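Local coordinates for cytochrome P450 monooxygenase (Rhodococcus sp. ECU0066, PDB 6KBH), which probably works as a self-sufficient monooxygenase, carrying a heme P450 unit, a flavin-binding reductase unit and a [2Fe-2S] ferredoxin-like unit in one chain, at residues Arg166-Gly171 and Thr411-His416; Ala593-Val598 and Arg625-Ser630. All coordinates share one frame; numbering follows the deposited sequence.

Contact 1 (Arg166-Gly171 and Thr411-His416); sequences RFIDTG and TRRLPH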
loop_
_atom_site.group_PDB
_atom_site.type_symbol
_atom_site.label_atom_id
_atom_site.label_comp_id
_atom_site.label_asym_id
_atom_site.label_seq_id
_atom_site.Cartn_x
_atom_site.Cartn_y
_atom_site.Cartn_z
ATOM N N ARG A 166 22.390 0.641 -21.534
ATOM C CA ARG A 166 22.761 1.183 -22.836
ATOM C C ARG A 166 23.336 2.586 -22.699
ATOM O O ARG A 166 24.278 2.952 -23.412
ATOM C CB ARG A 166 21.551 1.192 -23.768
ATOM C CG ARG A 166 20.817 -0.127 -23.826
ATOM C CD ARG A 166 19.763 -0.124 -24.913
ATOM N NE ARG A 166 18.903 -1.299 -24.821
ATOM C CZ ARG A 166 17.997 -1.637 -25.731
ATOM N NH1 ARG A 166 17.827 -0.887 -26.812
ATOM N NH2 ARG A 166 17.261 -2.726 -25.560
ATOM N N PHE A 167 22.784 3.379 -21.781
ATOM C CA PHE A 167 23.194 4.762 -21.579
ATOM C C PHE A 167 23.930 4.962 -20.257
ATOM O O PHE A 167 24.077 6.099 -19.801
ATOM C CB PHE A 167 21.970 5.680 -21.689
ATOM C CG PHE A 167 20.830 5.323 -20.758
ATOM C CD1 PHE A 167 21.004 5.264 -19.383
ATOM C CD2 PHE A 167 19.576 5.040 -21.273
ATOM C CE1 PHE A 167 19.949 4.934 -18.543
ATOM C CE2 PHE A 167 18.519 4.709 -20.443
ATOM C CZ PHE A 167 18.703 4.659 -19.080
ATOM N N ILE A 168 24.416 3.876 -19.650
ATOM C CA ILE A 168 24.998 3.938 -18.309
ATOM C C ILE A 168 26.290 4.747 -18.293
ATOM O O ILE A 168 26.598 5.422 -17.302
ATOM C CB ILE A 168 25.234 2.511 -17.788
ATOM C CG1 ILE A 168 26.113 2.511 -16.538
ATOM C CG2 ILE A 168 25.936 1.693 -18.833
ATOM C CD1 ILE A 168 25.457 3.096 -15.349
ATOM N N ASP A 169 27.067 4.696 -19.369
ATOM C CA ASP A 169 28.409 5.256 -19.377
ATOM C C ASP A 169 28.480 6.636 -20.015
ATOM O O ASP A 169 29.572 7.206 -20.102
ATOM C CB ASP A 169 29.362 4.297 -20.092
ATOM C CG ASP A 169 29.576 3.008 -19.319
ATOM O OD1 ASP A 169 29.609 3.064 -18.072
ATOM O OD2 ASP A 169 29.702 1.940 -19.954
ATOM N N THR A 170 27.349 7.192 -20.455
ATOM C CA THR A 170 27.373 8.476 -21.149
ATOM C C THR A 170 27.475 9.657 -20.192
ATOM O O THR A 170 28.027 10.699 -20.561
ATOM C CB THR A 170 26.121 8.631 -22.015
ATOM O OG1 THR A 170 24.966 8.732 -21.174
ATOM C CG2 THR A 170 25.962 7.437 -22.944
ATOM N N GLY A 171 26.958 9.522 -18.973
ATOM C CA GLY A 171 26.845 10.657 -18.083
ATOM C C GLY A 171 25.744 11.624 -18.443
ATOM O O GLY A 171 25.674 12.706 -17.852
ATOM N N THR A 411 18.516 4.635 -8.247
ATOM C CA THR A 411 19.128 5.079 -6.999
ATOM C C THR A 411 20.302 4.199 -6.599
ATOM O O THR A 411 21.221 4.670 -5.921
ATOM C CB THR A 411 18.101 5.107 -5.872
ATOM O OG1 THR A 411 17.646 3.773 -5.597
ATOM C CG2 THR A 411 16.930 5.998 -6.252
ATOM N N ARG A 412 20.283 2.925 -6.990
ATOM C CA ARG A 412 21.424 2.055 -6.732
ATOM C C ARG A 412 22.621 2.469 -7.575
ATOM O O ARG A 412 23.675 2.842 -7.048
ATOM C CB ARG A 412 21.053 0.601 -7.019
ATOM C CG ARG A 412 20.156 -0.038 -5.981
ATOM C CD ARG A 412 20.952 -0.708 -4.884
ATOM N NE ARG A 412 20.095 -1.553 -4.060
ATOM C CZ ARG A 412 19.606 -2.727 -4.449
ATOM N NH1 ARG A 412 19.893 -3.205 -5.653
ATOM N NH2 ARG A 412 18.831 -3.427 -3.632
ATOM N N ARG A 413 22.464 2.430 -8.898
ATOM C CA ARG A 413 23.609 2.555 -9.789
ATOM C C ARG A 413 24.063 4.002 -9.948
ATOM O O ARG A 413 25.268 4.273 -9.958
ATOM C CB ARG A 413 23.272 1.935 -11.147
ATOM C CG ARG A 413 23.039 0.433 -11.069
ATOM C CD ARG A 413 22.441 -0.146 -12.340
ATOM N NE ARG A 413 23.371 -0.136 -13.462
ATOM C CZ ARG A 413 23.143 -0.741 -14.624
ATOM N NH1 ARG A 413 22.018 -1.416 -14.815
ATOM N NH2 ARG A 413 24.045 -0.679 -15.593
ATOM N N LEU A 414 23.131 4.948 -10.070
ATOM C CA LEU A 414 23.459 6.343 -10.367
ATOM C C LEU A 414 22.927 7.295 -9.299
ATOM O O LEU A 414 22.081 8.150 -9.587
ATOM C CB LEU A 414 22.921 6.744 -11.740
ATOM C CG LEU A 414 23.045 5.754 -12.900
ATOM C CD1 LEU A 414 22.715 6.425 -14.221
ATOM C CD2 LEU A 414 24.446 5.206 -12.946
ATOM N N PRO A 415 23.416 7.195 -8.057
ATOM C CA PRO A 415 23.028 8.195 -7.050
ATOM C C PRO A 415 23.628 9.562 -7.311
ATOM O O PRO A 415 23.084 10.563 -6.832
ATOM C CB PRO A 415 23.558 7.603 -5.734
ATOM C CG PRO A 415 23.951 6.192 -6.055
ATOM C CD PRO A 415 24.351 6.212 -7.491
ATOM N N HIS A 416 24.735 9.633 -8.051
ATOM C CA HIS A 416 25.394 10.880 -8.416
ATOM C C HIS A 416 24.769 11.539 -9.644
ATOM O O HIS A 416 25.402 12.391 -10.282
ATOM C CB HIS A 416 26.885 10.626 -8.650
ATOM C CG HIS A 416 27.165 9.737 -9.819
ATOM N ND1 HIS A 416 26.487 8.557 -10.035
ATOM C CD2 HIS A 416 28.051 9.852 -10.836
ATOM C CE1 HIS A 416 26.940 7.987 -11.137
ATOM N NE2 HIS A 416 27.892 8.751 -11.640
#

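Contact 2 (Ala593-Val598 and Arg625-Ser630); sequences AMADQV and RDHGES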
loop_
_atom_site.group_PDB
_atom_site.type_symbol
_atom_site.label_atom_id
_atom_site.label_comp_id
_atom_site.label_asym_id
_atom_site.label_seq_id
_atom_site.Cartn_x
_atom_site.Cartn_y
_atom_site.Cartn_z
ATOM N N ALA A 593 10.483 -5.387 32.277
ATOM C CA ALA A 593 10.217 -3.962 32.120
ATOM C C ALA A 593 9.017 -3.536 32.953
ATOM O O ALA A 593 8.982 -2.407 33.454
ATOM C CB ALA A 593 10.001 -3.622 30.647
ATOM N N MET A 594 8.028 -4.423 33.108
ATOM C CA MET A 594 6.902 -4.130 33.990
ATOM C C MET A 594 7.333 -4.137 35.450
ATOM O O MET A 594 6.824 -3.352 36.258
ATOM C CB MET A 594 5.775 -5.134 33.757
ATOM C CG MET A 594 5.399 -5.309 32.300
ATOM S SD MET A 594 4.249 -6.664 32.031
ATOM C CE MET A 594 2.687 -5.861 32.376
ATOM N N ALA A 595 8.267 -5.023 35.807
ATOM C CA ALA A 595 8.832 -4.995 37.150
ATOM C C ALA A 595 9.533 -3.671 37.420
ATOM O O ALA A 595 9.492 -3.153 38.543
ATOM C CB ALA A 595 9.798 -6.165 37.336
ATOM N N ASP A 596 10.174 -3.099 36.397
ATOM C CA ASP A 596 10.909 -1.854 36.590
ATOM C C ASP A 596 9.969 -0.667 36.766
ATOM O O ASP A 596 10.221 0.199 37.615
ATOM C CB ASP A 596 11.866 -1.623 35.422
ATOM C CG ASP A 596 13.065 -2.552 35.460
ATOM O OD1 ASP A 596 13.309 -3.164 36.520
ATOM O OD2 ASP A 596 13.769 -2.659 34.435
ATOM N N GLN A 597 8.891 -0.596 35.971
ATOM C CA GLN A 597 7.894 0.456 36.174
ATOM C C GLN A 597 7.412 0.481 37.618
ATOM O O GLN A 597 7.300 1.548 38.230
ATOM C CB GLN A 597 6.689 0.275 35.242
ATOM C CG GLN A 597 6.976 0.145 33.762
ATOM C CD GLN A 597 6.065 1.036 32.921
ATOM O OE1 GLN A 597 6.293 2.240 32.806
ATOM N NE2 GLN A 597 4.999 0.459 32.384
ATOM N N VAL A 598 7.137 -0.697 38.182
ATOM C CA VAL A 598 6.534 -0.767 39.505
ATOM C C VAL A 598 7.543 -0.418 40.592
ATOM O O VAL A 598 7.170 0.137 41.630
ATOM C CB VAL A 598 5.919 -2.157 39.732
ATOM C CG1 VAL A 598 5.303 -2.251 41.114
ATOM C CG2 VAL A 598 4.873 -2.448 38.668
ATOM N N ARG A 625 20.568 -7.961 40.822
ATOM C CA ARG A 625 20.986 -6.617 41.205
ATOM C C ARG A 625 19.794 -5.741 41.566
ATOM O O ARG A 625 19.903 -4.882 42.451
ATOM C CB ARG A 625 21.793 -6.001 40.061
ATOM C CG ARG A 625 21.923 -4.488 40.073
ATOM C CD ARG A 625 21.713 -3.922 38.668
ATOM N NE ARG A 625 20.299 -3.755 38.342
ATOM C CZ ARG A 625 19.836 -3.486 37.125
ATOM N NH1 ARG A 625 20.671 -3.350 36.104
ATOM N NH2 ARG A 625 18.531 -3.347 36.934
ATOM N N ASP A 626 18.659 -5.947 40.903
ATOM C CA ASP A 626 17.425 -5.233 41.188
ATOM C C ASP A 626 16.297 -6.246 41.290
ATOM O O ASP A 626 16.317 -7.279 40.617
ATOM C CB ASP A 626 17.110 -4.197 40.101
ATOM C CG ASP A 626 17.776 -2.863 40.359
ATOM O OD1 ASP A 626 17.449 -2.215 41.375
ATOM O OD2 ASP A 626 18.636 -2.465 39.549
ATOM N N HIS A 627 15.316 -5.951 42.142
ATOM C CA HIS A 627 14.210 -6.851 42.455
ATOM C C HIS A 627 14.685 -8.136 43.125
ATOM O O HIS A 627 13.910 -9.095 43.231
ATOM C CB HIS A 627 13.381 -7.205 41.210
ATOM C CG HIS A 627 13.217 -6.069 40.246
ATOM N ND1 HIS A 627 12.518 -4.923 40.558
ATOM C CD2 HIS A 627 13.668 -5.899 38.980
ATOM C CE1 HIS A 627 12.541 -4.099 39.526
ATOM N NE2 HIS A 627 13.233 -4.666 38.556
ATOM N N GLY A 628 15.944 -8.185 43.575
ATOM C CA GLY A 628 16.467 -9.403 44.174
ATOM C C GLY A 628 15.784 -9.754 45.480
ATOM O O GLY A 628 15.523 -10.928 45.761
ATOM N N GLU A 629 15.497 -8.743 46.302
ATOM C CA GLU A 629 14.659 -8.948 47.477
ATOM C C GLU A 629 13.299 -9.524 47.099
ATOM O O GLU A 629 12.651 -10.179 47.925
ATOM C CB GLU A 629 14.491 -7.622 48.226
ATOM C CG GLU A 629 14.268 -6.423 47.307
ATOM C CD GLU A 629 15.561 -5.712 46.947
ATOM O OE1 GLU A 629 16.641 -6.227 47.305
ATOM O OE2 GLU A 629 15.501 -4.649 46.294
ATOM N N SER A 630 12.860 -9.308 45.855
ATOM C CA SER A 630 11.501 -9.626 45.429
ATOM C C SER A 630 11.391 -10.776 44.434
ATOM O O SER A 630 10.270 -11.199 44.139
ATOM C CB SER A 630 10.840 -8.387 44.810
ATOM O OG SER A 630 10.841 -7.282 45.696
#

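Contact 1 (Arg166-Gly171 and Thr411-His416)
The guanidinium of Arg413 is the flat group that touches across this contact, and Ile168 comes up to it at a slant. Ile168 CG1 lies 3.9 Å from Arg413 NH2, and Ile168 CD1 lies 4.0 Å from that same NH2. Both are van der Waals contacts between an aliphatic branch and the end of a charged group. The two side chains run at about a right angle to each other. The bend in the Arg413 chain at CG-CD (chi3 69°) turns the guanidinium toward this branch. Its charge is met by acids outside the two segments: NH1 forms a salt bridge with Glu409, and NE forms another with Glu450. The charged group is buried, and these two carboxylates probably balance it there.

The second half of the contact is purely apolar. Ile168 CD1 meets Leu414 CD2 at 3.4 Å, and the side chains cross obliquely. Ile168 reaches across because CG1 is anti to its backbone N (chi1 168°), with CD1 as the leading atom. No hydrogen bond links the two segments. Their backbones stay apart, with the closest CA atoms, those of Ile168 and Leu414, 8.4 Å from each other.

This is plain packing away from the cofactor sites. Residues 166-171 lie in the loop between helix 153-164 and strand 172-174. Residues 411-416 run from the last part of helix 396-413, the helix that follows the heme-ligand cysteine in P450s, into the loop before strand 418-419. Helix 449-452 lies beside both segments: Ile168 touches its Glu450, and Pro415 touches Pro449.

Contact 2 (Ala593-Val598 and Arg625-Ser630)
One hydrogen bond joins Asp596 and His627. His627 NE2 donates to Asp596 OD1 at 2.5 Å, with an N-H...O angle of 156°. The carboxylate oxygen lies in the plane of the ring and is met nearly along its C-O bond. Carboxylate and ring planes lie only 25° apart. Asp596 CG lies anti to its carbonyl carbon (chi1 -73°), which swings the carboxylate out to the ring.

Ring packing comes next. Ala595 CB sits over one face of the imidazole, 4.1 Å from its centroid, in a CH-pi contact. Asp626 CB lies above the opposite face, toward the rim. Tyr605 adds a steep ring-to-ring contact.

Helix 588-601 connects parallel strands 578-584 and 605-611, a beta-alpha-beta unit of the 3-2-1-4-5 sheet found in ferredoxin-reductase nucleotide-binding domains. His627 projects onto this helix from the loop leading to edge strand 631-635. With an alanine in place of His627, Asp596 OD1 would probably be left without this partner and the carboxylate freer to turn, with a gap likely beside Ala595 CB.

Salt bridges extend the link. Asp596 OD2 pairs with Arg622 of helix 620-625, holding the carboxylate through both oxygens. Asp626 OD1 pairs with Lys599, about one turn after Asp596.

How the contacts relate
Contact 1 and contact 2 belong to different units of the chain and do not touch. Their centres are 56 Å apart, and their nearest atoms are about 35 Å apart. Both segments of contact 1 come earlier in the sequence than those of contact 2. Contact 1 lies in the heme-binding P450 part, away from the heme, FMN and [2Fe-2S] sites; one of its segments comes off the far end of the helix that begins shortly after the axial ligand Cys393. Contact 2 lies in the reductase part, nearer a cofactor site: the side chain of Asp596 is about 12 Å from that of Ser523, an FMN-binding residue.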